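Local coordinates for protein clan CA, family C40, NlpC/P60 superfamily cysteine peptidase (Trichomonas vaginalis, PDB 6BIO) that probably acts as a cysteine peptidase of the NlpC/P60 family that cleaves bacterial peptidoglycan, at residues Tyr59-Ala64 with Trp74-Leu80; Ala158-Lys163 with Gly239-Gly243. All coordinates share one frame; numbering follows the deposited sequence.

Overall arrangement
Along the chain the two contacts come in series, one complete before the next begins. Interaction 1 (59-64 with 74-80) closes a short loop in the N-terminal half, pairing the start of strand 63-68 with the end of strand 71-76 in a beta hairpin. Interaction 2 (158-163 with 239-243) spans a much longer excursion, 75 residues that include helix 182-191 and strand 222-225, and brings helix 154-163 against strand 237-243 of the six-stranded antiparallel sheet in the NlpC/P60 part. The two neither nest nor cross. Their centres lie 32 Å apart on opposite sides of the chain's centre, and their nearest atoms are about 19 Å from each other.

Interaction 1 (Tyr59-Ala64 with Trp74-Leu80); sequences YENGFA and WISKDSL
Phe63 and Trp74 meet through the methylene of one and the ring edge of the other: CB of Phe63 lies 3.6 Å from CE3 of Trp74, near the indole plane. CG of Trp74 stands anti to its carbonyl carbon (chi1 -64°), which brings the six-membered ring to Glu60. CZ3 of Trp74 comes 3.7 Å from CB of Glu60, whose carboxylate is nearly parallel to the indole; OE1 of Glu60 is hydrogen-bonded to Ser37 OG. Beside them the backbones pair antiparallel, Ala64 N giving a hydrogen bond to Ile75 O (2.8 Å) and Ile75 N returning one to Ala64 O. Lys77 N extends the ladder to Gly62 O at 3.0 Å, approaching from 24° out of the carbonyl plane, and a water also donates to this oxygen. Lys77 runs its aliphatic chain past the same carbonyl, with CG 3.4 Å from Gly62 O, and presents CB to the Tyr59 ring edge, the two side chains crossing at about a right angle. Ala64 CB meets Leu80 CD2 at 3.8 Å. The type I' turn Glu60-Phe63 links strand 53-60 to strand 63-68, which forms a second hairpin with strand 71-76. Strand 30-34 flanks that hairpin, receiving Ile75 on Val31 and Ala33, while Leu80 packs on Val54, Ile56 and Val66.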
loop_
_atom_site.group_PDB
_atom_site.type_symbol
_atom_site.label_atom_id
_atom_site.label_comp_id
_atom_site.label_asym_id
_atom_site.label_seq_id
_atom_site.Cartn_x
_atom_site.Cartn_y
_atom_site.Cartn_z
ATOM N N TYR A 59 18.585 2.779 8.080
ATOM C CA TYR A 59 19.363 3.606 7.172
ATOM C C TYR A 59 20.780 3.049 7.096
ATOM O O TYR A 59 21.326 2.571 8.097
ATOM C CB TYR A 59 19.456 5.051 7.679
ATOM C CG TYR A 59 18.137 5.746 7.807
ATOM C CD1 TYR A 59 17.371 5.651 8.956
ATOM C CD2 TYR A 59 17.635 6.503 6.755
ATOM C CE1 TYR A 59 16.149 6.314 9.076
ATOM C CE2 TYR A 59 16.445 7.136 6.855
ATOM C CZ TYR A 59 15.683 7.035 7.996
ATOM O OH TYR A 59 14.489 7.724 8.084
ATOM N N GLU A 60 21.402 3.171 5.925
ATOM C CA GLU A 60 22.786 2.753 5.746
ATOM C C GLU A 60 23.352 3.442 4.513
ATOM O O GLU A 60 22.692 3.492 3.474
ATOM C CB GLU A 60 22.862 1.228 5.542
ATOM C CG GLU A 60 24.203 0.605 5.569
ATOM C CD GLU A 60 24.085 -0.935 5.605
ATOM O OE1 GLU A 60 23.715 -1.559 4.578
ATOM O OE2 GLU A 60 24.340 -1.535 6.680
ATOM N N ASN A 61 24.586 3.939 4.627
ATOM C CA ASN A 61 25.332 4.446 3.473
ATOM C C ASN A 61 24.563 5.482 2.673
ATOM O O ASN A 61 24.670 5.545 1.444
ATOM C CB ASN A 61 25.749 3.302 2.560
ATOM C CG ASN A 61 26.578 2.308 3.257
ATOM O OD1 ASN A 61 27.425 2.662 4.073
ATOM N ND2 ASN A 61 26.346 1.024 2.953
ATOM N N GLY A 62 23.791 6.312 3.366
ATOM C CA GLY A 62 23.045 7.360 2.703
ATOM C C GLY A 62 21.682 6.957 2.188
ATOM O O GLY A 62 20.987 7.798 1.607
ATOM N N PHE A 63 21.287 5.705 2.366
ATOM C CA PHE A 63 19.997 5.214 1.914
ATOM C C PHE A 63 19.095 4.870 3.086
ATOM O O PHE A 63 19.555 4.457 4.151
ATOM C CB PHE A 63 20.193 3.936 1.088
ATOM C CG PHE A 63 20.864 4.148 -0.247
ATOM C CD1 PHE A 63 20.127 4.490 -1.375
ATOM C CD2 PHE A 63 22.223 3.952 -0.392
ATOM C CE1 PHE A 63 20.727 4.658 -2.582
ATOM C CE2 PHE A 63 22.844 4.147 -1.603
ATOM C CZ PHE A 63 22.095 4.505 -2.701
ATOM N N ALA A 64 17.804 4.980 2.845
ATOM C CA ALA A 64 16.780 4.410 3.700
ATOM C C ALA A 64 16.353 3.065 3.120
ATOM O O ALA A 64 16.114 2.955 1.908
ATOM C CB ALA A 64 15.552 5.318 3.764
ATOM N N TRP A 74 15.847 0.155 -1.340
ATOM C CA TRP A 74 16.661 1.209 -0.754
ATOM C C TRP A 74 16.541 2.448 -1.624
ATOM O O TRP A 74 16.687 2.364 -2.850
ATOM C CB TRP A 74 18.115 0.776 -0.705
ATOM C CG TRP A 74 18.397 -0.387 0.177
ATOM C CD1 TRP A 74 18.229 -1.715 -0.119
ATOM C CD2 TRP A 74 18.902 -0.347 1.523
ATOM N NE1 TRP A 74 18.600 -2.495 0.951
ATOM C CE2 TRP A 74 19.054 -1.677 1.953
ATOM C CE3 TRP A 74 19.270 0.686 2.387
ATOM C CZ2 TRP A 74 19.551 -2.000 3.206
ATOM C CZ3 TRP A 74 19.764 0.368 3.654
ATOM C CH2 TRP A 74 19.888 -0.960 4.057
ATOM N N ILE A 75 16.283 3.590 -0.994
ATOM C CA ILE A 75 16.136 4.880 -1.649
ATOM C C ILE A 75 16.948 5.933 -0.905
ATOM O O ILE A 75 17.166 5.839 0.298
ATOM C CB ILE A 75 14.641 5.357 -1.743
ATOM C CG1 ILE A 75 13.983 5.465 -0.357
ATOM C CG2 ILE A 75 13.891 4.431 -2.679
ATOM C CD1 ILE A 75 12.578 5.994 -0.434
ATOM N N SER A 76 17.369 6.977 -1.603
ATOM C CA SER A 76 18.170 8.005 -0.942
ATOM C C SER A 76 17.444 8.530 0.284
ATOM O O SER A 76 16.255 8.837 0.209
ATOM C CB SER A 76 18.386 9.148 -1.913
ATOM O OG SER A 76 19.045 10.211 -1.255
ATOM N N LYS A 77 18.178 8.685 1.399
ATOM C CA LYS A 77 17.545 9.114 2.639
ATOM C C LYS A 77 16.922 10.493 2.533
ATOM O O LYS A 77 16.014 10.803 3.314
ATOM C CB LYS A 77 18.500 9.010 3.823
ATOM C CG LYS A 77 19.614 9.968 3.853
ATOM C CD LYS A 77 20.352 9.811 5.207
ATOM C CE LYS A 77 21.723 10.456 5.163
ATOM N NZ LYS A 77 21.817 11.648 4.280
ATOM N N ASP A 78 17.357 11.324 1.593
ATOM C CA ASP A 78 16.759 12.648 1.474
ATOM C C ASP A 78 15.473 12.649 0.678
ATOM O O ASP A 78 14.872 13.707 0.516
ATOM C CB ASP A 78 17.746 13.607 0.826
ATOM C CG ASP A 78 19.042 13.644 1.559
ATOM O OD1 ASP A 78 18.969 13.798 2.790
ATOM O OD2 ASP A 78 20.112 13.502 0.910
ATOM N N SER A 79 15.010 11.490 0.230
ATOM C CA SER A 79 13.782 11.425 -0.559
ATOM C C SER A 79 12.528 11.151 0.250
ATOM O O SER A 79 11.448 11.053 -0.341
ATOM C CB SER A 79 13.881 10.360 -1.652
ATOM O OG SER A 79 13.839 9.023 -1.106
ATOM N N LEU A 80 12.623 11.001 1.567
ATOM C CA LEU A 80 11.461 10.712 2.395
ATOM C C LEU A 80 11.632 11.415 3.732
ATOM O O LEU A 80 12.740 11.836 4.106
ATOM C CB LEU A 80 11.245 9.213 2.574
ATOM C CG LEU A 80 12.092 8.471 3.575
ATOM C CD1 LEU A 80 11.655 7.039 3.592
ATOM C CD2 LEU A 80 13.553 8.464 3.212
HETATM O O HOH W 1 13.976 10.256 6.904
HETATM O O HOH W 2 21.748 10.176 0.756
#

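Interaction 2 (Ala158-Lys163 with Gly239-Gly243); sequences AANLVK and GMYVG
Helix 158-163 passes strand 239-243 at 109° between their N-to-C directions, with the axes of the two segments 8.3 Å apart at closest approach and Ala159 and Val242 nearest in backbone register. The side chains that fill the gap are almost wholly apolar. Met240 reaches from the strand with CG and SD extended (chi1 -175°, chi2 -180°), then bends at the last torsion, and its sulfur and terminal methyl both sit against Ala158 CB and Val162 CG1. Met240 CE comes closest to Val162 CG1, at 3.7 Å, whereas Met240 SD lies 3.8 Å from Ala158 CB and 3.5 Å from the carbonyl oxygen Ala158 O. The other methyl of Val162, CG2, touches both Met240 SD and Val242 CG1. Val242 CG1 in turn rests 3.8 Å from Ala159 CB. The small side chain of Ala158 lets Met240 SD come close to the helix backbone there. At the polar margin Lys163, in one of its two conformers, lays its extended chain obliquely past Val242, with Lys163 CE 4.0 Å from Val242 CB. On the far side of the strand Tyr241 points away from the helix, its OH hydrogen-bonded to Gly245 N. Val242 and Gly243 together face Gln246 as a classic beta bulge in the hairpin with strand 246-251. The contact therefore packs helix 154-163 across the antiparallel sheet, consistent with the papain-like alpha+beta fold of NlpC/P60 peptidases: Ile248 of the adjacent strand adds to Val162, Lys163 and Val242, Tyr259 of strand 256-261 touches Lys163 and Val242, and helix 182-191 covers Met240 with Met186 and Tyr190.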
loop_
_atom_site.group_PDB
_atom_site.type_symbol
_atom_site.label_atom_id
_atom_site.label_comp_id
_atom_site.label_asym_id
_atom_site.label_seq_id
_atom_site.Cartn_x
_atom_site.Cartn_y
_atom_site.Cartn_z
ATOM N N ALA A 158 -9.535 -1.378 -2.088
ATOM C CA ALA A 158 -8.827 -0.830 -3.239
ATOM C C ALA A 158 -9.796 -0.155 -4.198
ATOM O O ALA A 158 -9.498 0.923 -4.733
ATOM C CB ALA A 158 -8.061 -1.937 -3.935
ATOM N N ALA A 159 -10.969 -0.761 -4.411
ATOM C CA ALA A 159 -11.991 -0.177 -5.271
ATOM C C ALA A 159 -12.462 1.155 -4.711
ATOM O O ALA A 159 -12.644 2.120 -5.461
ATOM C CB ALA A 159 -13.165 -1.145 -5.404
ATOM N N ASN A 160 -12.669 1.243 -3.390
ATOM C CA ASN A 160 -13.001 2.545 -2.809
ATOM C C ASN A 160 -11.885 3.559 -3.082
ATOM O O ASN A 160 -12.153 4.716 -3.442
ATOM C CB ASN A 160 -13.276 2.441 -1.313
ATOM C CG ASN A 160 -13.443 3.843 -0.682
ATOM O OD1 ASN A 160 -14.462 4.535 -0.879
ATOM N ND2 ASN A 160 -12.444 4.271 0.073
ATOM N N LEU A 161 -10.624 3.160 -2.886
ATOM C CA LEU A 161 -9.521 4.110 -3.076
ATOM C C LEU A 161 -9.491 4.684 -4.494
ATOM O O LEU A 161 -9.296 5.890 -4.657
ATOM C CB LEU A 161 -8.188 3.446 -2.715
ATOM C CG LEU A 161 -7.960 3.393 -1.205
ATOM C CD1 LEU A 161 -7.036 2.263 -0.800
ATOM C CD2 LEU A 161 -7.403 4.730 -0.711
ATOM N N VAL A 162 -9.662 3.847 -5.533
ATOM C CA VAL A 162 -9.650 4.436 -6.874
ATOM C C VAL A 162 -10.863 5.327 -7.100
ATOM O O VAL A 162 -10.760 6.321 -7.830
ATOM C CB VAL A 162 -9.437 3.423 -8.014
ATOM C CG1 VAL A 162 -8.113 2.718 -7.883
ATOM C CG2 VAL A 162 -10.600 2.422 -8.092
ATOM N N LYS A 163 -12.012 5.022 -6.487
ATOM C CA LYS A 163 -13.162 5.918 -6.606
ATOM C C LYS A 163 -12.849 7.297 -6.066
ATOM O O LYS A 163 -13.361 8.274 -6.591
ATOM C CB LYS A 163 -14.393 5.338 -5.908
ATOM C CG LYS A 163 -14.952 4.117 -6.608
ATOM C CD LYS A 163 -16.075 3.473 -5.801
ATOM C CE LYS A 163 -16.448 2.140 -6.404
ATOM N NZ LYS A 163 -17.674 1.549 -5.736
ATOM N N GLY A 239 -6.717 -1.268 -15.661
ATOM C CA GLY A 239 -7.728 -0.633 -14.831
ATOM C C GLY A 239 -8.117 -1.558 -13.698
ATOM O O GLY A 239 -7.667 -2.695 -13.639
ATOM N N MET A 240 -8.934 -1.051 -12.769
ATOM C CA MET A 240 -9.318 -1.808 -11.574
ATOM C C MET A 240 -10.821 -2.082 -11.605
ATOM O O MET A 240 -11.619 -1.153 -11.701
ATOM C CB MET A 240 -8.982 -1.047 -10.286
ATOM C CG MET A 240 -9.260 -1.852 -9.059
ATOM S SD MET A 240 -8.893 -1.013 -7.528
ATOM C CE MET A 240 -7.128 -0.801 -7.661
ATOM N N TYR A 241 -11.197 -3.351 -11.503
ATOM C CA TYR A 241 -12.606 -3.715 -11.440
ATOM C C TYR A 241 -13.200 -3.139 -10.161
ATOM O O TYR A 241 -12.594 -3.239 -9.090
ATOM C CB TYR A 241 -12.749 -5.243 -11.474
ATOM C CG TYR A 241 -14.176 -5.674 -11.689
ATOM C CD1 TYR A 241 -14.784 -5.509 -12.931
ATOM C CD2 TYR A 241 -14.895 -6.254 -10.681
ATOM C CE1 TYR A 241 -16.093 -5.879 -13.134
ATOM C CE2 TYR A 241 -16.216 -6.615 -10.868
ATOM C CZ TYR A 241 -16.813 -6.432 -12.110
ATOM O OH TYR A 241 -18.150 -6.796 -12.332
ATOM N N VAL A 242 -14.411 -2.591 -10.260
ATOM C CA VAL A 242 -15.071 -2.031 -9.091
ATOM C C VAL A 242 -16.492 -2.557 -8.918
ATOM O O VAL A 242 -17.256 -2.029 -8.107
ATOM C CB VAL A 242 -15.051 -0.496 -9.108
ATOM C CG1 VAL A 242 -13.610 0.007 -9.036
ATOM C CG2 VAL A 242 -15.755 0.058 -10.326
ATOM N N GLY A 243 -16.851 -3.600 -9.651
ATOM C CA GLY A 243 -18.147 -4.235 -9.510
ATOM C C GLY A 243 -19.146 -3.729 -10.524
ATOM O O GLY A 243 -18.947 -2.723 -11.201
HETATM O O HOH W 3 -16.886 -1.280 -5.755
#